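Local coordinates for probable transcriptional regulator (PDB 2ESN), which probably acts as a LysR-type transcriptional regulator, binding DNA through a helix-turn-helix domain and sensing a still unidentified effector through its C-terminal domain, at residues F113-P118 with K302-S307; D172-R177 with Y278-Y283. All blocks are in the same frame, centred on the assembly; numbering follows the deposited sequence.

Interaction 1 of 2, residues F113-P118 with K302-S307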
# COMPACT_ATOMS: atom_id res chain seq x y z
N PHE C 113 -17.19 -11.84 20.56
CA PHE C 113 -18.14 -12.57 21.36
C PHE C 113 -17.90 -12.47 22.85
O PHE C 113 -18.88 -12.35 23.63
CB PHE C 113 -18.18 -14.07 20.92
CG PHE C 113 -18.71 -15.02 21.98
CD1 PHE C 113 -20.06 -15.25 22.13
CD2 PHE C 113 -17.84 -15.65 22.85
CE1 PHE C 113 -20.51 -16.15 23.12
CE2 PHE C 113 -18.28 -16.50 23.83
CZ PHE C 113 -19.63 -16.78 23.95
N ALA C 114 -16.64 -12.56 23.28
CA ALA C 114 -16.32 -12.62 24.72
C ALA C 114 -16.47 -11.22 25.41
O ALA C 114 -17.01 -11.11 26.52
CB ALA C 114 -14.94 -13.29 24.99
N LEU C 115 -16.04 -10.19 24.71
CA LEU C 115 -16.01 -8.82 25.19
C LEU C 115 -17.31 -8.05 24.99
O LEU C 115 -17.78 -7.43 25.90
CB LEU C 115 -14.93 -8.07 24.50
CG LEU C 115 -14.28 -6.77 25.11
CD1 LEU C 115 -14.14 -5.64 24.14
CD2 LEU C 115 -14.53 -6.37 26.58
N LEU C 116 -17.88 -8.05 23.80
CA LEU C 116 -18.96 -7.09 23.52
C LEU C 116 -20.24 -7.23 24.36
O LEU C 116 -20.81 -6.19 24.74
CB LEU C 116 -19.31 -7.06 22.03
CG LEU C 116 -18.27 -6.43 21.08
CD1 LEU C 116 -18.86 -6.23 19.64
CD2 LEU C 116 -17.81 -5.13 21.59
N PRO C 117 -20.75 -8.47 24.57
CA PRO C 117 -22.00 -8.60 25.36
C PRO C 117 -21.93 -7.94 26.74
O PRO C 117 -22.80 -7.11 27.02
CB PRO C 117 -22.22 -10.14 25.42
CG PRO C 117 -21.65 -10.58 23.92
CD PRO C 117 -20.35 -9.79 23.98
N PRO C 118 -20.94 -8.30 27.58
CA PRO C 118 -20.91 -7.63 28.87
C PRO C 118 -20.45 -6.16 28.83
O PRO C 118 -20.89 -5.35 29.66
CB PRO C 118 -19.96 -8.49 29.72
CG PRO C 118 -18.99 -9.12 28.73
CD PRO C 118 -19.85 -9.31 27.44
N LYS C 302 -11.27 -3.50 33.32
CA LYS C 302 -10.55 -3.94 34.49
C LYS C 302 -11.42 -4.78 35.37
O LYS C 302 -11.14 -5.97 35.52
CB LYS C 302 -9.81 -2.79 35.24
CG LYS C 302 -8.29 -2.80 34.85
CD LYS C 302 -7.54 -1.45 34.93
CE LYS C 302 -6.11 -1.66 34.35
NZ LYS C 302 -5.33 -0.42 33.85
N GLY C 303 -12.51 -4.22 35.88
CA GLY C 303 -13.39 -5.05 36.69
C GLY C 303 -14.48 -5.80 35.92
O GLY C 303 -15.25 -6.55 36.54
N LEU C 304 -14.54 -5.61 34.59
CA LEU C 304 -15.60 -6.23 33.76
C LEU C 304 -15.90 -7.75 33.99
O LEU C 304 -15.01 -8.57 33.88
CB LEU C 304 -15.34 -5.96 32.27
CG LEU C 304 -16.51 -6.30 31.34
CD1 LEU C 304 -17.80 -5.44 31.55
CD2 LEU C 304 -16.04 -6.24 29.92
N ASP C 305 -17.17 -8.11 34.29
CA ASP C 305 -17.58 -9.55 34.44
C ASP C 305 -17.95 -10.17 33.09
O ASP C 305 -18.95 -9.78 32.43
CB ASP C 305 -18.73 -9.74 35.47
CG ASP C 305 -19.39 -11.20 35.44
OD1 ASP C 305 -18.70 -12.26 35.25
OD2 ASP C 305 -20.64 -11.28 35.65
N ILE C 306 -17.13 -11.13 32.68
CA ILE C 306 -17.20 -11.72 31.35
C ILE C 306 -18.13 -12.91 31.42
O ILE C 306 -18.91 -13.16 30.50
CB ILE C 306 -15.76 -12.14 30.84
CG1 ILE C 306 -14.78 -10.98 30.98
CG2 ILE C 306 -15.78 -12.68 29.36
CD1 ILE C 306 -15.20 -9.72 30.17
N SER C 307 -18.07 -13.62 32.55
CA SER C 307 -18.60 -15.01 32.64
C SER C 307 -20.14 -15.09 32.50
O SER C 307 -20.66 -16.04 31.88
CB SER C 307 -18.08 -15.70 33.93
OG SER C 307 -16.68 -15.42 34.13
O HOH W 1 -18.85 -12.82 27.42

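Interaction 2 of 2, residues D172-R177 with Y278-Y283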
# COMPACT_ATOMS: atom_id res chain seq x y z
N ASP C 172 -4.72 -7.76 30.93
CA ASP C 172 -5.52 -8.98 30.95
C ASP C 172 -6.96 -8.73 31.30
O ASP C 172 -7.25 -7.93 32.21
CB ASP C 172 -4.89 -9.98 31.89
CG ASP C 172 -3.48 -10.31 31.48
OD1 ASP C 172 -3.14 -10.22 30.27
OD2 ASP C 172 -2.69 -10.65 32.38
N TRP C 173 -7.88 -9.37 30.57
CA TRP C 173 -9.32 -9.25 30.93
C TRP C 173 -10.18 -10.52 31.14
O TRP C 173 -11.31 -10.43 31.66
CB TRP C 173 -10.02 -8.21 30.04
CG TRP C 173 -9.96 -8.51 28.57
CD1 TRP C 173 -8.93 -8.23 27.74
CD2 TRP C 173 -10.99 -9.15 27.76
NE1 TRP C 173 -9.23 -8.67 26.47
CE2 TRP C 173 -10.50 -9.20 26.45
CE3 TRP C 173 -12.26 -9.69 28.03
CZ2 TRP C 173 -11.25 -9.78 25.36
CZ3 TRP C 173 -13.01 -10.25 26.98
CH2 TRP C 173 -12.49 -10.30 25.65
N PHE C 174 -9.65 -11.68 30.77
CA PHE C 174 -10.39 -12.94 30.91
C PHE C 174 -9.46 -14.14 30.86
O PHE C 174 -8.76 -14.35 29.85
CB PHE C 174 -11.38 -13.08 29.75
CG PHE C 174 -12.32 -14.26 29.89
CD1 PHE C 174 -13.05 -14.47 31.06
CD2 PHE C 174 -12.49 -15.15 28.83
CE1 PHE C 174 -13.93 -15.57 31.18
CE2 PHE C 174 -13.36 -16.22 28.93
CZ PHE C 174 -14.10 -16.45 30.11
N ALA C 175 -9.43 -14.91 31.94
CA ALA C 175 -8.73 -16.23 31.93
C ALA C 175 -9.74 -17.35 31.62
O ALA C 175 -10.81 -17.36 32.18
CB ALA C 175 -8.00 -16.49 33.31
N ASP C 176 -9.43 -18.24 30.70
CA ASP C 176 -10.31 -19.39 30.38
C ASP C 176 -9.43 -20.59 29.96
O ASP C 176 -8.20 -20.49 29.91
CB ASP C 176 -11.29 -19.00 29.24
CG ASP C 176 -12.48 -19.98 29.03
OD1 ASP C 176 -13.07 -20.59 29.97
OD2 ASP C 176 -12.89 -20.04 27.86
N ARG C 177 -10.05 -21.72 29.65
CA ARG C 177 -9.33 -22.86 29.11
C ARG C 177 -9.97 -23.39 27.82
O ARG C 177 -11.12 -23.03 27.46
CB ARG C 177 -9.26 -23.95 30.18
CG ARG C 177 -10.64 -24.35 30.76
CD ARG C 177 -10.45 -25.36 31.91
NE ARG C 177 -11.64 -26.24 32.05
CZ ARG C 177 -12.71 -25.97 32.81
NH1 ARG C 177 -12.80 -24.84 33.53
NH2 ARG C 177 -13.72 -26.84 32.83
N TYR C 278 -5.66 -19.94 28.72
CA TYR C 278 -5.35 -18.73 27.98
C TYR C 278 -5.84 -17.54 28.78
O TYR C 278 -6.74 -17.64 29.67
CB TYR C 278 -5.95 -18.78 26.56
CG TYR C 278 -7.45 -18.75 26.51
CD1 TYR C 278 -8.21 -19.93 26.55
CD2 TYR C 278 -8.14 -17.53 26.43
CE1 TYR C 278 -9.63 -19.89 26.48
CE2 TYR C 278 -9.54 -17.47 26.36
CZ TYR C 278 -10.30 -18.66 26.41
OH TYR C 278 -11.69 -18.58 26.36
N VAL C 279 -5.24 -16.41 28.49
CA VAL C 279 -5.65 -15.17 29.11
C VAL C 279 -5.84 -14.21 27.98
O VAL C 279 -4.88 -13.98 27.22
CB VAL C 279 -4.58 -14.66 30.14
CG1 VAL C 279 -5.01 -13.34 30.75
CG2 VAL C 279 -4.40 -15.69 31.24
N LEU C 280 -7.08 -13.71 27.81
CA LEU C 280 -7.39 -12.77 26.71
C LEU C 280 -6.93 -11.38 27.16
O LEU C 280 -7.01 -11.05 28.32
CB LEU C 280 -8.89 -12.71 26.39
CG LEU C 280 -9.56 -13.96 25.78
CD1 LEU C 280 -10.97 -13.60 25.35
CD2 LEU C 280 -8.78 -14.48 24.56
N ARG C 281 -6.43 -10.59 26.23
CA ARG C 281 -5.89 -9.31 26.63
C ARG C 281 -6.21 -8.19 25.70
O ARG C 281 -6.67 -8.36 24.58
CB ARG C 281 -4.38 -9.37 26.96
CG ARG C 281 -3.60 -10.28 26.09
CD ARG C 281 -2.54 -10.99 26.89
NE ARG C 281 -1.65 -10.04 27.53
CZ ARG C 281 -0.71 -10.37 28.40
NH1 ARG C 281 -0.54 -11.66 28.75
NH2 ARG C 281 0.07 -9.42 28.92
N LEU C 282 -6.02 -7.01 26.26
CA LEU C 282 -6.32 -5.79 25.55
C LEU C 282 -4.95 -5.19 25.29
O LEU C 282 -4.23 -4.87 26.22
CB LEU C 282 -7.18 -4.92 26.47
CG LEU C 282 -7.49 -3.53 25.94
CD1 LEU C 282 -8.46 -3.68 24.75
CD2 LEU C 282 -8.03 -2.57 27.06
N TYR C 283 -4.60 -5.05 24.02
CA TYR C 283 -3.36 -4.43 23.63
C TYR C 283 -3.53 -2.99 23.14
O TYR C 283 -4.50 -2.67 22.43
CB TYR C 283 -2.68 -5.21 22.53
CG TYR C 283 -2.50 -6.68 22.77
CD1 TYR C 283 -3.47 -7.59 22.32
CD2 TYR C 283 -1.34 -7.18 23.37
CE1 TYR C 283 -3.32 -8.93 22.49
CE2 TYR C 283 -1.17 -8.56 23.55
CZ TYR C 283 -2.18 -9.43 23.10
OH TYR C 283 -2.06 -10.80 23.27

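Interaction 1 of 2, residues F113-P118 with K302-S307
Pro118 of helix 109-126 lays its ring against residues 304-306, which follow helix 293-303. Among the apolar pairs, its CG meets CD1 of Ile306 at 4.1 Å, and CD2 of Leu304 touches CD2 of Leu115 at 3.7 Å, the two leucine side chains crossing at about a right angle.

A second group sets carbon against carbonyl oxygen. Pro118 CB lies 3.2 Å from the backbone O of Asp305, and CD1, the other methyl of Leu304, rests 3.6 Å from the carbonyl O of Pro118. Ile306 is likewise split. Chi1 of -51° puts CG1 beside the backbone N and leaves CG2 anti to it; CG2 reaches 3.5 Å from Ala114 O, while the other branch serves the proline.

The polar link is a water. It donates to Ala114 O at 2.7 Å and to Ile306 O at 3.1 Å, tying a helix carbonyl to the C-terminal tail.

Elsewhere the same helix segment meets a second subunit, where Phe113 meets Phe241 of that chain edge-to-face. The arrangement is that of the LysR effector-binding domain, of periplasmic-binding-protein type, with the last modelled residues running back over a helix that follows the first strand of its sheet.

Interaction 2 of 2, residues D172-R177 with Y278-Y283
Tyr278 pairs with Asp176 through backbone bonds in both directions, and its ring runs alongside the aspartate side chain, on the same side of the sheet. Chi1 of 67° sets the ring between its own backbone N and carbonyl, with Asp176 CA over one face; the hydroxyl is modelled 2.4 Å from Asp176 OD2, a hydrogen bond so short that its exact geometry is doubtful. Tyr110 OH bonds to the Tyr278 hydroxyl, and the backbone N of His255 to Asp176 OD2. Val279, on the other side of the sheet, puts CG1 3.5 Å from CG of Asp172 and CG2 near Ala175 CB.

Leu280 O receives the nearly straight bond from Trp173 N, 2.9 Å (177°), and Leu280 N donates to Phe174 O at 2.7 Å. Having both partners follow one another in the chain marks a beta bulge in this antiparallel pairing, part of the mixed sheet of the LysR effector-binding domain. Leu280 CB sits over the six-membered ring of Trp173, a CH-pi contact 4.1 Å from the centroid.

Arg281 takes Asp172 OD1 over the centre of its guanidinium face, 3.1 Å from NE, with the carboxylate and guanidinium planes turned 87° from each other; charge alone joins them, and NH1 has a second salt bridge to Asp158. Leu282 CB packs against Trp173 CD1 at 4.0 Å.

The two interactions touch directly, their centres about 11 Å apart. Trp173 and Phe174 form the seam: Trp173 CH2 lies 3.5 Å from Leu115 CB and 3.9 Å from Ala114 CB, so the indole that packs on Leu280 in interaction 2 also meets the helix of interaction 1. Beside it, Ile306 CB touches Phe174 CD1 at 3.6 Å, bringing the C-terminal tail against the same strand. His255 is a shared neighbour, touching Ala114 and Ile306 as well as the Phe174 ring. Strand 278-285 is followed in the chain by helix 293-303, which carries the polypeptide from interaction 2 to the tail of interaction 1.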